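Local coordinates for protein myosin-I heavy chain (Dictyostelium discoideum, PDB 5EJR) that works as an actin-based, ATP-hydrolysing motor in early phagocytosis and adhesion, and is represented here by its C-terminal MyTH4-FERM tail module, at residues A[343-348]-A[388-393]; A[368-373]-A[381-386]; A[66-71]-A[108-113]; A[44-49]-A[118-123]. All blocks are in the same frame, centred on the assembly; numbering follows the deposited sequence.

Interaction 1. Residues A[343-348]-A[388-393]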
loop_
_atom_site.group_PDB
_atom_site.type_symbol
_atom_site.label_atom_id
_atom_site.label_comp_id
_atom_site.label_asym_id
_atom_site.label_seq_id
_atom_site.Cartn_x
_atom_site.Cartn_y
_atom_site.Cartn_z
ATOM N N ASP A 343 -6.610 39.496 -3.423
ATOM C CA ASP A 343 -7.178 38.196 -3.793
ATOM C C ASP A 343 -7.452 37.351 -2.564
ATOM O O ASP A 343 -8.483 36.669 -2.513
ATOM C CB ASP A 343 -6.229 37.424 -4.732
ATOM C CG ASP A 343 -5.979 38.083 -6.083
ATOM O OD1 ASP A 343 -6.820 38.914 -6.506
ATOM O OD2 ASP A 343 -4.940 37.764 -6.721
ATOM N N SER A 344 -6.535 37.390 -1.559
ATOM C CA SER A 344 -6.725 36.582 -0.347
ATOM C C SER A 344 -7.894 37.088 0.469
ATOM O O SER A 344 -8.596 36.290 1.088
ATOM C CB SER A 344 -5.463 36.575 0.516
ATOM O OG SER A 344 -4.401 35.883 -0.121
ATOM N N SER A 345 -8.051 38.412 0.531
ATOM C CA SER A 345 -9.144 39.100 1.243
ATOM C C SER A 345 -10.477 38.762 0.573
ATOM O O SER A 345 -11.480 38.618 1.253
ATOM C CB SER A 345 -8.916 40.609 1.194
ATOM O OG SER A 345 -7.888 40.937 2.114
ATOM N N ILE A 346 -10.490 38.631 -0.763
ATOM C CA ILE A 346 -11.730 38.241 -1.490
ATOM C C ILE A 346 -12.067 36.793 -1.109
ATOM O O ILE A 346 -13.227 36.482 -0.845
ATOM C CB ILE A 346 -11.564 38.438 -3.042
ATOM C CG1 ILE A 346 -11.498 39.941 -3.384
ATOM C CG2 ILE A 346 -12.730 37.768 -3.833
ATOM C CD1 ILE A 346 -10.815 40.316 -4.772
ATOM N N ILE A 347 -11.030 35.918 -1.042
ATOM C CA ILE A 347 -11.206 34.509 -0.676
ATOM C C ILE A 347 -11.741 34.420 0.734
ATOM O O ILE A 347 -12.728 33.737 0.976
ATOM C CB ILE A 347 -9.915 33.667 -0.901
ATOM C CG1 ILE A 347 -9.640 33.522 -2.435
ATOM C CG2 ILE A 347 -10.042 32.270 -0.242
ATOM C CD1 ILE A 347 -8.098 33.237 -2.808
ATOM N N ALA A 348 -11.103 35.153 1.660
ATOM C CA ALA A 348 -11.524 35.195 3.056
ATOM C C ALA A 348 -12.977 35.669 3.137
ATOM O O ALA A 348 -13.766 34.991 3.774
ATOM C CB ALA A 348 -10.587 36.107 3.839
ATOM N N SER A 388 -9.601 44.778 8.360
ATOM C CA SER A 388 -9.956 45.950 7.572
ATOM C C SER A 388 -10.082 45.620 6.055
ATOM O O SER A 388 -11.042 46.055 5.423
ATOM C CB SER A 388 -8.916 47.044 7.782
ATOM O OG SER A 388 -9.371 48.233 7.165
ATOM N N MET A 389 -9.124 44.864 5.484
ATOM C CA MET A 389 -9.147 44.503 4.055
ATOM C C MET A 389 -10.319 43.547 3.742
ATOM O O MET A 389 -10.968 43.679 2.716
ATOM C CB MET A 389 -7.807 43.894 3.618
ATOM C CG MET A 389 -6.704 44.911 3.502
ATOM S SD MET A 389 -5.163 44.163 2.950
ATOM C CE MET A 389 -5.484 44.091 1.161
ATOM N N ILE A 390 -10.574 42.592 4.632
ATOM C CA ILE A 390 -11.659 41.628 4.504
ATOM C C ILE A 390 -13.014 42.363 4.646
ATOM O O ILE A 390 -13.920 42.157 3.828
ATOM C CB ILE A 390 -11.453 40.448 5.470
ATOM C CG1 ILE A 390 -10.240 39.616 5.018
ATOM C CG2 ILE A 390 -12.686 39.576 5.573
ATOM C CD1 ILE A 390 -9.630 38.739 6.086
ATOM N N GLU A 391 -13.116 43.288 5.642
ATOM C CA GLU A 391 -14.321 44.094 5.812
ATOM C C GLU A 391 -14.659 44.850 4.496
ATOM O O GLU A 391 -15.816 44.849 4.062
ATOM C CB GLU A 391 -14.127 45.044 7.014
ATOM C CG GLU A 391 -15.236 46.038 7.239
ATOM C CD GLU A 391 -14.892 46.878 8.452
ATOM O OE1 GLU A 391 -14.026 47.763 8.304
ATOM O OE2 GLU A 391 -15.341 46.543 9.570
ATOM N N SER A 392 -13.654 45.399 3.828
ATOM C CA SER A 392 -13.849 46.090 2.548
ATOM C C SER A 392 -14.400 45.164 1.420
ATOM O O SER A 392 -15.284 45.573 0.673
ATOM C CB SER A 392 -12.575 46.805 2.114
ATOM O OG SER A 392 -12.323 47.919 2.954
ATOM N N GLN A 393 -13.899 43.929 1.325
ATOM C CA GLN A 393 -14.360 42.976 0.302
ATOM C C GLN A 393 -15.770 42.471 0.564
ATOM O O GLN A 393 -16.530 42.232 -0.391
ATOM C CB GLN A 393 -13.367 41.821 0.109
ATOM C CG GLN A 393 -11.998 42.325 -0.376
ATOM C CD GLN A 393 -12.090 43.114 -1.667
ATOM O OE1 GLN A 393 -12.893 42.816 -2.565
ATOM N NE2 GLN A 393 -11.326 44.193 -1.750
#

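Interaction 2. Residues A[368-373]-A[381-386]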
loop_
_atom_site.group_PDB
_atom_site.type_symbol
_atom_site.label_atom_id
_atom_site.label_comp_id
_atom_site.label_asym_id
_atom_site.label_seq_id
_atom_site.Cartn_x
_atom_site.Cartn_y
_atom_site.Cartn_z
ATOM N N VAL A 368 -12.541 34.909 13.585
ATOM C CA VAL A 368 -13.188 34.649 12.287
ATOM C C VAL A 368 -12.124 34.619 11.173
ATOM O O VAL A 368 -12.160 33.714 10.336
ATOM C CB VAL A 368 -14.353 35.646 12.002
ATOM C CG1 VAL A 368 -14.904 35.485 10.585
ATOM C CG2 VAL A 368 -15.480 35.465 13.027
ATOM N N VAL A 369 -11.166 35.570 11.190
ATOM C CA VAL A 369 -10.084 35.652 10.187
ATOM C C VAL A 369 -9.244 34.356 10.169
ATOM O O VAL A 369 -8.958 33.831 9.084
ATOM C CB VAL A 369 -9.203 36.920 10.335
ATOM C CG1 VAL A 369 -7.975 36.877 9.407
ATOM C CG2 VAL A 369 -10.022 38.175 10.091
ATOM N N ARG A 370 -8.924 33.814 11.372
ATOM C CA ARG A 370 -8.164 32.565 11.511
ATOM C C ARG A 370 -8.908 31.338 10.933
ATOM O O ARG A 370 -8.280 30.338 10.684
ATOM C CB ARG A 370 -7.829 32.297 12.983
ATOM C CG ARG A 370 -6.981 33.375 13.636
ATOM C CD ARG A 370 -5.662 33.641 12.917
ATOM N NE ARG A 370 -4.793 32.456 12.837
ATOM C CZ ARG A 370 -4.037 31.983 13.823
ATOM N NH1 ARG A 370 -4.089 32.528 15.031
ATOM N NH2 ARG A 370 -3.258 30.940 13.620
ATOM N N GLN A 371 -10.232 31.395 10.776
ATOM C CA GLN A 371 -10.987 30.261 10.223
ATOM C C GLN A 371 -10.911 30.230 8.684
ATOM O O GLN A 371 -11.342 29.242 8.064
ATOM C CB GLN A 371 -12.456 30.370 10.647
ATOM C CG GLN A 371 -12.727 30.235 12.168
ATOM C CD GLN A 371 -14.220 30.375 12.431
ATOM O OE1 GLN A 371 -14.823 31.459 12.316
ATOM N NE2 GLN A 371 -14.872 29.258 12.694
ATOM N N VAL A 372 -10.435 31.313 8.064
ATOM C CA VAL A 372 -10.480 31.452 6.602
ATOM C C VAL A 372 -9.170 31.874 5.915
ATOM O O VAL A 372 -9.134 31.937 4.668
ATOM C CB VAL A 372 -11.640 32.402 6.169
ATOM C CG1 VAL A 372 -12.985 31.854 6.623
ATOM C CG2 VAL A 372 -11.420 33.845 6.665
ATOM N N LEU A 373 -8.101 32.141 6.674
ATOM C CA LEU A 373 -6.830 32.471 6.025
ATOM C C LEU A 373 -5.776 31.559 6.596
ATOM O O LEU A 373 -5.732 31.438 7.822
ATOM C CB LEU A 373 -6.377 33.904 6.305
ATOM C CG LEU A 373 -6.931 35.050 5.537
ATOM C CD1 LEU A 373 -6.231 36.324 6.008
ATOM C CD2 LEU A 373 -6.752 34.861 3.986
ATOM N N GLN A 381 0.781 40.467 6.831
ATOM C CA GLN A 381 0.221 41.708 7.407
ATOM C C GLN A 381 -0.279 41.458 8.811
ATOM O O GLN A 381 -0.680 40.338 9.124
ATOM C CB GLN A 381 -1.007 42.220 6.590
ATOM C CG GLN A 381 -0.751 42.738 5.170
ATOM C CD GLN A 381 0.203 43.910 5.036
ATOM O OE1 GLN A 381 0.161 44.856 5.828
ATOM N NE2 GLN A 381 1.109 43.868 4.066
ATOM N N ASN A 382 -0.371 42.527 9.632
ATOM C CA ASN A 382 -0.979 42.440 10.963
ATOM C C ASN A 382 -2.463 42.014 10.769
ATOM O O ASN A 382 -3.114 42.496 9.862
ATOM C CB ASN A 382 -0.900 43.820 11.675
ATOM C CG ASN A 382 -1.236 43.738 13.123
ATOM O OD1 ASN A 382 -2.337 43.335 13.497
ATOM N ND2 ASN A 382 -0.259 44.047 13.974
ATOM N N ILE A 383 -2.968 41.087 11.588
ATOM C CA ILE A 383 -4.344 40.582 11.520
ATOM C C ILE A 383 -5.397 41.738 11.538
ATOM O O ILE A 383 -6.430 41.632 10.862
ATOM C CB ILE A 383 -4.590 39.490 12.607
ATOM C CG1 ILE A 383 -5.960 38.792 12.388
ATOM C CG2 ILE A 383 -4.440 40.059 14.056
ATOM C CD1 ILE A 383 -6.102 37.382 12.978
ATOM N N LYS A 384 -5.080 42.867 12.226
ATOM C CA LYS A 384 -5.935 44.049 12.260
ATOM C C LYS A 384 -6.051 44.659 10.872
ATOM O O LYS A 384 -7.117 45.156 10.519
ATOM C CB LYS A 384 -5.374 45.098 13.237
ATOM C CG LYS A 384 -5.676 44.810 14.696
ATOM C CD LYS A 384 -4.911 45.841 15.548
ATOM C CE LYS A 384 -5.104 45.674 17.032
ATOM N NZ LYS A 384 -4.360 46.715 17.791
ATOM N N VAL A 385 -4.984 44.582 10.061
ATOM C CA VAL A 385 -5.007 45.080 8.675
ATOM C C VAL A 385 -5.848 44.092 7.812
ATOM O O VAL A 385 -6.629 44.513 6.966
ATOM C CB VAL A 385 -3.584 45.328 8.096
ATOM C CG1 VAL A 385 -3.653 45.765 6.626
ATOM C CG2 VAL A 385 -2.809 46.352 8.934
ATOM N N TRP A 386 -5.717 42.795 8.068
ATOM C CA TRP A 386 -6.518 41.786 7.374
ATOM C C TRP A 386 -8.008 41.984 7.653
ATOM O O TRP A 386 -8.801 41.961 6.727
ATOM C CB TRP A 386 -6.084 40.385 7.784
ATOM C CG TRP A 386 -4.848 39.948 7.083
ATOM C CD1 TRP A 386 -3.620 39.731 7.641
ATOM C CD2 TRP A 386 -4.730 39.606 5.697
ATOM N NE1 TRP A 386 -2.762 39.230 6.701
ATOM C CE2 TRP A 386 -3.405 39.170 5.490
ATOM C CE3 TRP A 386 -5.635 39.580 4.619
ATOM C CZ2 TRP A 386 -2.935 38.770 4.233
ATOM C CZ3 TRP A 386 -5.177 39.151 3.371
ATOM C CH2 TRP A 386 -3.848 38.746 3.190
#

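Interaction 3. Residues A[66-71]-A[108-113]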
loop_
_atom_site.group_PDB
_atom_site.type_symbol
_atom_site.label_atom_id
_atom_site.label_comp_id
_atom_site.label_asym_id
_atom_site.label_seq_id
_atom_site.Cartn_x
_atom_site.Cartn_y
_atom_site.Cartn_z
ATOM N N LYS A 66 19.662 -19.594 8.237
ATOM C CA LYS A 66 19.124 -18.344 8.812
ATOM C C LYS A 66 17.588 -18.376 8.782
ATOM O O LYS A 66 16.956 -17.930 9.745
ATOM C CB LYS A 66 19.626 -17.104 8.048
ATOM C CG LYS A 66 19.326 -15.773 8.744
ATOM C CD LYS A 66 19.649 -14.590 7.848
ATOM C CE LYS A 66 19.595 -13.270 8.577
ATOM N NZ LYS A 66 19.879 -12.130 7.665
ATOM N N ASN A 67 17.009 -18.890 7.672
ATOM C CA ASN A 67 15.563 -19.010 7.472
ATOM C C ASN A 67 14.926 -19.906 8.528
ATOM O O ASN A 67 13.850 -19.572 9.040
ATOM C CB ASN A 67 15.257 -19.581 6.104
ATOM C CG ASN A 67 13.788 -19.509 5.774
ATOM O OD1 ASN A 67 13.265 -18.479 5.357
ATOM N ND2 ASN A 67 13.084 -20.576 6.018
ATOM N N PHE A 68 15.595 -21.050 8.853
ATOM C CA PHE A 68 15.100 -21.985 9.853
ATOM C C PHE A 68 14.935 -21.325 11.193
ATOM O O PHE A 68 13.855 -21.428 11.774
ATOM C CB PHE A 68 15.969 -23.243 9.955
ATOM C CG PHE A 68 15.263 -24.349 10.699
ATOM C CD1 PHE A 68 14.352 -25.172 10.052
ATOM C CD2 PHE A 68 15.495 -24.556 12.051
ATOM C CE1 PHE A 68 13.695 -26.190 10.741
ATOM C CE2 PHE A 68 14.826 -25.562 12.744
ATOM C CZ PHE A 68 13.940 -26.377 12.082
ATOM N N SER A 69 15.965 -20.595 11.654
ATOM C CA SER A 69 15.903 -19.874 12.927
ATOM C C SER A 69 14.781 -18.816 12.929
ATOM O O SER A 69 14.196 -18.571 13.977
ATOM C CB SER A 69 17.257 -19.267 13.296
ATOM O OG SER A 69 17.632 -18.183 12.465
ATOM N N GLU A 70 14.450 -18.239 11.746
ATOM C CA GLU A 70 13.372 -17.256 11.608
ATOM C C GLU A 70 12.002 -17.936 11.736
ATOM O O GLU A 70 11.118 -17.397 12.411
ATOM C CB GLU A 70 13.514 -16.447 10.310
ATOM C CG GLU A 70 14.693 -15.487 10.377
ATOM C CD GLU A 70 14.948 -14.576 9.195
ATOM O OE1 GLU A 70 14.267 -14.719 8.154
ATOM O OE2 GLU A 70 15.861 -13.728 9.307
ATOM N N ILE A 71 11.850 -19.138 11.131
ATOM C CA ILE A 71 10.641 -19.963 11.243
ATOM C C ILE A 71 10.404 -20.262 12.743
ATOM O O ILE A 71 9.304 -20.039 13.258
ATOM C CB ILE A 71 10.753 -21.227 10.351
ATOM C CG1 ILE A 71 10.640 -20.823 8.866
ATOM C CG2 ILE A 71 9.705 -22.285 10.725
ATOM C CD1 ILE A 71 10.632 -21.952 7.820
ATOM N N TYR A 108 9.021 -24.488 2.545
ATOM C CA TYR A 108 7.801 -25.284 2.763
ATOM C C TYR A 108 8.079 -26.536 3.615
ATOM O O TYR A 108 7.286 -26.859 4.485
ATOM C CB TYR A 108 7.192 -25.725 1.426
ATOM C CG TYR A 108 6.188 -24.754 0.841
ATOM C CD1 TYR A 108 4.843 -24.805 1.204
ATOM C CD2 TYR A 108 6.566 -23.832 -0.133
ATOM C CE1 TYR A 108 3.905 -23.943 0.632
ATOM C CE2 TYR A 108 5.646 -22.941 -0.683
ATOM C CZ TYR A 108 4.315 -23.008 -0.307
ATOM O OH TYR A 108 3.410 -22.165 -0.900
ATOM N N CYS A 109 9.208 -27.234 3.350
ATOM C CA CYS A 109 9.635 -28.416 4.105
ATOM C C CYS A 109 10.027 -28.040 5.524
ATOM O O CYS A 109 9.596 -28.728 6.435
ATOM C CB CYS A 109 10.754 -29.159 3.387
ATOM S SG CYS A 109 10.253 -29.901 1.815
ATOM N N GLN A 110 10.771 -26.924 5.735
ATOM C CA GLN A 110 11.149 -26.493 7.099
ATOM C C GLN A 110 9.929 -26.147 7.934
ATOM O O GLN A 110 9.924 -26.414 9.140
ATOM C CB GLN A 110 12.066 -25.263 7.098
ATOM C CG GLN A 110 13.498 -25.495 6.640
ATOM C CD GLN A 110 14.336 -24.229 6.718
ATOM O OE1 GLN A 110 13.859 -23.133 7.045
ATOM N NE2 GLN A 110 15.628 -24.364 6.473
ATOM N N ALA A 111 8.922 -25.476 7.308
ATOM C CA ALA A 111 7.718 -25.038 8.006
ATOM C C ALA A 111 6.921 -26.271 8.401
ATOM O O ALA A 111 6.543 -26.391 9.568
ATOM C CB ALA A 111 6.887 -24.111 7.116
ATOM N N TYR A 112 6.715 -27.197 7.445
ATOM C CA TYR A 112 5.971 -28.430 7.661
ATOM C C TYR A 112 6.610 -29.332 8.730
ATOM O O TYR A 112 5.919 -29.761 9.657
ATOM C CB TYR A 112 5.725 -29.209 6.355
ATOM C CG TYR A 112 4.946 -30.475 6.636
ATOM C CD1 TYR A 112 3.575 -30.430 6.880
ATOM C CD2 TYR A 112 5.601 -31.694 6.818
ATOM C CE1 TYR A 112 2.865 -31.578 7.237
ATOM C CE2 TYR A 112 4.900 -32.847 7.172
ATOM C CZ TYR A 112 3.535 -32.782 7.385
ATOM O OH TYR A 112 2.851 -33.915 7.732
ATOM N N ARG A 113 7.920 -29.613 8.602
ATOM C CA ARG A 113 8.686 -30.426 9.564
ATOM C C ARG A 113 8.434 -29.919 10.989
ATOM O O ARG A 113 8.215 -30.715 11.899
ATOM C CB ARG A 113 10.191 -30.366 9.231
ATOM C CG ARG A 113 11.129 -30.689 10.393
ATOM C CD ARG A 113 12.448 -29.970 10.246
ATOM N NE ARG A 113 13.238 -29.989 11.469
ATOM C CZ ARG A 113 14.220 -30.851 11.711
ATOM N NH1 ARG A 113 14.504 -31.806 10.835
ATOM N NH2 ARG A 113 14.919 -30.772 12.834
#

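Interaction 4. Residues A[44-49]-A[118-123]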
loop_
_atom_site.group_PDB
_atom_site.type_symbol
_atom_site.label_atom_id
_atom_site.label_comp_id
_atom_site.label_asym_id
_atom_site.label_seq_id
_atom_site.Cartn_x
_atom_site.Cartn_y
_atom_site.Cartn_z
ATOM N N PHE A 44 9.692 -32.381 14.143
ATOM C CA PHE A 44 10.036 -31.209 14.950
ATOM C C PHE A 44 11.237 -31.472 15.867
ATOM O O PHE A 44 11.372 -32.561 16.419
ATOM C CB PHE A 44 8.822 -30.732 15.789
ATOM C CG PHE A 44 9.127 -29.643 16.803
ATOM C CD1 PHE A 44 9.576 -29.961 18.082
ATOM C CD2 PHE A 44 9.027 -28.299 16.458
ATOM C CE1 PHE A 44 9.924 -28.955 18.993
ATOM C CE2 PHE A 44 9.357 -27.295 17.378
ATOM C CZ PHE A 44 9.806 -27.629 18.636
ATOM N N ASN A 45 12.085 -30.458 16.033
ATOM C CA ASN A 45 13.220 -30.461 16.940
ATOM C C ASN A 45 13.399 -29.055 17.473
ATOM O O ASN A 45 13.264 -28.085 16.723
ATOM C CB ASN A 45 14.497 -30.980 16.278
ATOM C CG ASN A 45 15.552 -31.393 17.275
ATOM O OD1 ASN A 45 16.051 -30.586 18.077
ATOM N ND2 ASN A 45 15.893 -32.672 17.265
ATOM N N LYS A 46 13.689 -28.950 18.775
ATOM C CA LYS A 46 13.863 -27.685 19.494
ATOM C C LYS A 46 15.147 -26.938 19.119
ATOM O O LYS A 46 15.262 -25.752 19.428
ATOM C CB LYS A 46 13.824 -27.919 21.025
ATOM C CG LYS A 46 12.496 -28.449 21.576
ATOM C CD LYS A 46 11.523 -27.331 21.965
ATOM C CE LYS A 46 10.271 -27.864 22.617
ATOM N NZ LYS A 46 9.212 -26.824 22.723
ATOM N N ASP A 47 16.119 -27.634 18.506
ATOM C CA ASP A 47 17.417 -27.078 18.121
ATOM C C ASP A 47 17.458 -26.566 16.681
ATOM O O ASP A 47 16.884 -27.211 15.796
ATOM C CB ASP A 47 18.538 -28.118 18.340
ATOM C CG ASP A 47 18.779 -28.510 19.792
ATOM O OD1 ASP A 47 18.482 -27.681 20.693
ATOM O OD2 ASP A 47 19.295 -29.628 20.027
ATOM N N PRO A 48 18.168 -25.436 16.417
ATOM C CA PRO A 48 18.266 -24.935 15.035
ATOM C C PRO A 48 19.127 -25.847 14.170
ATOM O O PRO A 48 20.212 -26.233 14.604
ATOM C CB PRO A 48 18.917 -23.549 15.196
ATOM C CG PRO A 48 18.913 -23.250 16.667
ATOM C CD PRO A 48 18.926 -24.576 17.350
ATOM N N ILE A 49 18.639 -26.200 12.956
ATOM C CA ILE A 49 19.341 -27.063 11.999
ATOM C C ILE A 49 20.691 -26.441 11.569
ATOM O O ILE A 49 20.792 -25.222 11.375
ATOM C CB ILE A 49 18.463 -27.511 10.791
ATOM C CG1 ILE A 49 18.025 -26.307 9.899
ATOM C CG2 ILE A 49 17.270 -28.360 11.271
ATOM C CD1 ILE A 49 17.426 -26.625 8.516
ATOM N N ASN A 118 5.226 -31.813 17.229
ATOM C CA ASN A 118 5.604 -30.647 18.000
ATOM C C ASN A 118 4.974 -30.820 19.403
ATOM O O ASN A 118 3.765 -31.053 19.486
ATOM C CB ASN A 118 5.063 -29.388 17.296
ATOM C CG ASN A 118 5.605 -28.072 17.783
ATOM O OD1 ASN A 118 5.936 -27.888 18.954
ATOM N ND2 ASN A 118 5.687 -27.104 16.876
ATOM N N PRO A 119 5.739 -30.706 20.514
ATOM C CA PRO A 119 5.125 -30.895 21.845
ATOM C C PRO A 119 4.176 -29.769 22.261
ATOM O O PRO A 119 3.531 -29.871 23.309
ATOM C CB PRO A 119 6.335 -30.989 22.786
ATOM C CG PRO A 119 7.405 -30.209 22.099
ATOM C CD PRO A 119 7.193 -30.459 20.625
ATOM N N LYS A 120 4.106 -28.688 21.457
ATOM C CA LYS A 120 3.234 -27.539 21.739
ATOM C C LYS A 120 2.301 -27.280 20.570
ATOM O O LYS A 120 2.756 -27.043 19.446
ATOM C CB LYS A 120 4.035 -26.275 22.098
ATOM C CG LYS A 120 4.878 -26.412 23.360
ATOM C CD LYS A 120 5.633 -25.130 23.681
ATOM C CE LYS A 120 6.386 -25.208 24.990
ATOM N NZ LYS A 120 5.478 -25.244 26.174
ATOM N N VAL A 121 0.991 -27.360 20.837
ATOM C CA VAL A 121 -0.065 -27.120 19.858
ATOM C C VAL A 121 -0.071 -25.639 19.440
ATOM O O VAL A 121 -0.439 -25.338 18.308
ATOM C CB VAL A 121 -1.449 -27.637 20.362
ATOM C CG1 VAL A 121 -2.151 -26.634 21.279
ATOM C CG2 VAL A 121 -2.345 -28.039 19.201
ATOM N N GLU A 122 0.386 -24.734 20.353
ATOM C CA GLU A 122 0.448 -23.283 20.152
ATOM C C GLU A 122 1.709 -22.842 19.396
ATOM O O GLU A 122 1.961 -21.639 19.265
ATOM C CB GLU A 122 0.267 -22.510 21.478
ATOM C CG GLU A 122 1.463 -22.531 22.422
ATOM C CD GLU A 122 1.731 -21.204 23.106
ATOM O OE1 GLU A 122 2.637 -20.470 22.645
ATOM O OE2 GLU A 122 1.027 -20.890 24.092
ATOM N N SER A 123 2.455 -23.816 18.840
ATOM C CA SER A 123 3.644 -23.638 18.015
ATOM C C SER A 123 3.361 -24.297 16.659
ATOM O O SER A 123 3.619 -23.677 15.628
ATOM C CB SER A 123 4.872 -24.240 18.693
ATOM O OG SER A 123 5.958 -24.396 17.798
HETATM O O HOH W 1 7.142 -26.197 20.696
#

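Interaction 1. Residues A[343-348]-A[388-393]
Ser345 of helix 341-355 sits where this helix crosses helix 383-394, its short side chain wedged between Met389, Ile390 and Gln393, and the pair shows how a small residue sets the spacing of two helices. The axes of 343-348 and 388-393 approach to 8.3 Å at a crossing angle of -66°, and Ser345 CA lies only 4.8 Å from Ile390 CA. The hydroxyl points back along its own helix: OG is anti to the carbonyl carbon (chi1 -76°) and hydrogen-bonds to Glu341 O. Its approach to the partner helix, 3.3 Å between Ser345 OG and Met389 CB, is therefore a van der Waals contact. Met389 brings its CE toward the same hydroxyl.

Flanking this centre are two unlike pairs. Ala348 presents its single methyl to the end of the Ile390 branch, with 3.6 Å between Ala348 CB and Ile390 CD1. Next to Ile346, Gln393 folds at chi2 (-57°), which lays its aliphatic part against Ser345 CB while the amide oxygen comes to rest beside the isoleucine; Gln393 OE1 stands 3.3 Å from Ile346 CG1. These two side chains cross obliquely. Beyond them, Leu412 of helix 402-416 also covers Ile346, and Val372 and Leu373 pack on Ala348, within the helical central lobe of the FERM domain. No hydrogen bond passes between the two segments, so their cohesion rests on shape and dispersion, and the serine hydroxyl, though buried, has its polar need met inside its own helix.

Interaction 2. Residues A[368-373]-A[381-386]
Leu373 and Trp386 form the tight half of this contact. The leucine sets one methyl over a face of the indole: Leu373 CD1 is 3.8 Å from the centroid of the six-membered ring of Trp386, 21° off the ring normal, a clear CH-pi arrangement. The same methyl lies 3.6 Å from both Trp386 CD2, at the ring fusion, and the adjacent Trp386 CE3. Indole rotation is further fixed by a hydrogen bond from Trp386 NE1 to Leu378 O, which pairs a buried N-H; Gln381 CG lies over the face opposite the leucine.

Packing is slacker toward the start of helix 383-394. Val369 CG1 and Ile383 CD1 are 4.1 Å apart, the two side chains running past each other in opposite directions. Ile383 CG1 is anti to the backbone N (chi1 -171°), and this carries CD1 across to the aliphatic part of the exposed Arg370, whose CD it meets at 3.8 Å. There the chains cross at about a right angle, and the guanidinium goes on to a salt bridge with Asp375. At the solvent edge Asn382 caps the helix, its OD1 accepting from Lys384 N at 3.1 Å on an in-plane lone pair.

The contact thus closes the short excursion from helix 366-370 through helix 375-378 into helix 383-394, with Leu373 also touching Trp331 of helix 317-332 and Ser345 of helix 341-355 against Trp386.

Interaction 3. Residues A[66-71]-A[108-113]
Gln110 OE1 receives the shortest polar bond of this contact, from Asn67 ND2 at 2.9 Å with an angle of 163° at the hydrogen. The oxygen lies in the amide plane of Asn67, whereas the donor stands above the carbonyl plane of Gln110, the two amides being turned 36° apart. At its other end the glutamine amide gives NE2 to Ala64 O, so both poles of a buried group are held by helix 58-75; Asn67 OD1 in turn meets Arg96.

The glutamine chain, extended beyond CG, also serves as a spacer for apolar neighbours. Phe68 brings the edge of its ring to it, Phe68 CD1 lying 3.5 Å from Gln110 CG, with ring and amide planes almost perpendicular. Ile71 CD1 also touches Gln110 CB, at 3.7 Å. Within the helical MyTH4 domain, the axes of 66-71 and 108-113 cross at -37° and come no closer than 10.1 Å, a span bridged by Gln110 together with Phe68 and Ile71. A leucine in place of Gln110 would probably leave the buried Asn67 ND2 without its acceptor and take the side-chain donor from Ala64 O.

Farther along, the Arg113 chain, extended from CG to NE, runs at about a right angle to Phe68. Arg113 NE comes to 3.7 Å from Phe68 CZ, and NH1 continues to a hydrogen bond with Ala41 O.

Interaction 4. Residues A[44-49]-A[118-123]
The chain around Phe44 is irregular and meets the loop leading into helix 121-137, with the CA atoms of Phe44 and Asn118 at 5.4 Å and backbone hydrogen bonds tying Phe44 to Asn116. The side chains then stack: the Asn118 amide lies over one face of the Phe44 ring, planes 18° apart, with Asn118 OD1 above the ring centre. Pro119 comes in beside it, its CD at 3.5 Å from Phe44 CE1. A chi1 of -167° turns the Asn118 amide over the phenyl while its polar atoms still reach other partners. Its ND2 donates to Ser123 OG at 2.9 Å, and Ser123 in turn bonds Asp77.

On the exposed side the end of Lys46 slides past Pro119, Lys46 CE being 3.7 Å from Pro119 CG, while its CD lies at the edge of the Phe44 ring. A water joins the two segments, accepting from Lys46 NZ at 3.0 Å and donating to Asn118 OD1 at 2.7 Å. The nearby Lys120 adds a like charge, which may mildly disfavour close approach of the two ammonium groups. Replacing Asn118 with an alanine is likely to uncover a face of Phe44 and deprive Ser123 and the water each of one partner.

Asn118 OD1 also accepts from Lys120 N at 3.2 Å, forming an Asx turn; together with Lys120 at the N-cap, it shapes the entry to helix 121-137 of the MyTH4 domain.

The four contacts form two touching pairs at opposite ends of the chain, with interactions 1 and 3 about 68 Å apart between centres. Interactions 1 and 2 share helix 383-394 in the FERM lobe, where Ser345 and Ser344 lean on Trp386; the first is partly buried, the second buried, and both rest on van der Waals packing without hydrogen bonds across, apolar in interaction 2 and mixed with a hydroxyl and an amide oxygen in interaction 1. Interactions 3 and 4 belong to the MyTH4 domain and meet through Ile49, which packs on Phe68 and Gln110. Interaction 3 is buried around a direct amide–amide bond, whereas interaction 4, at the surface, reaches across through water and a ring–amide stack.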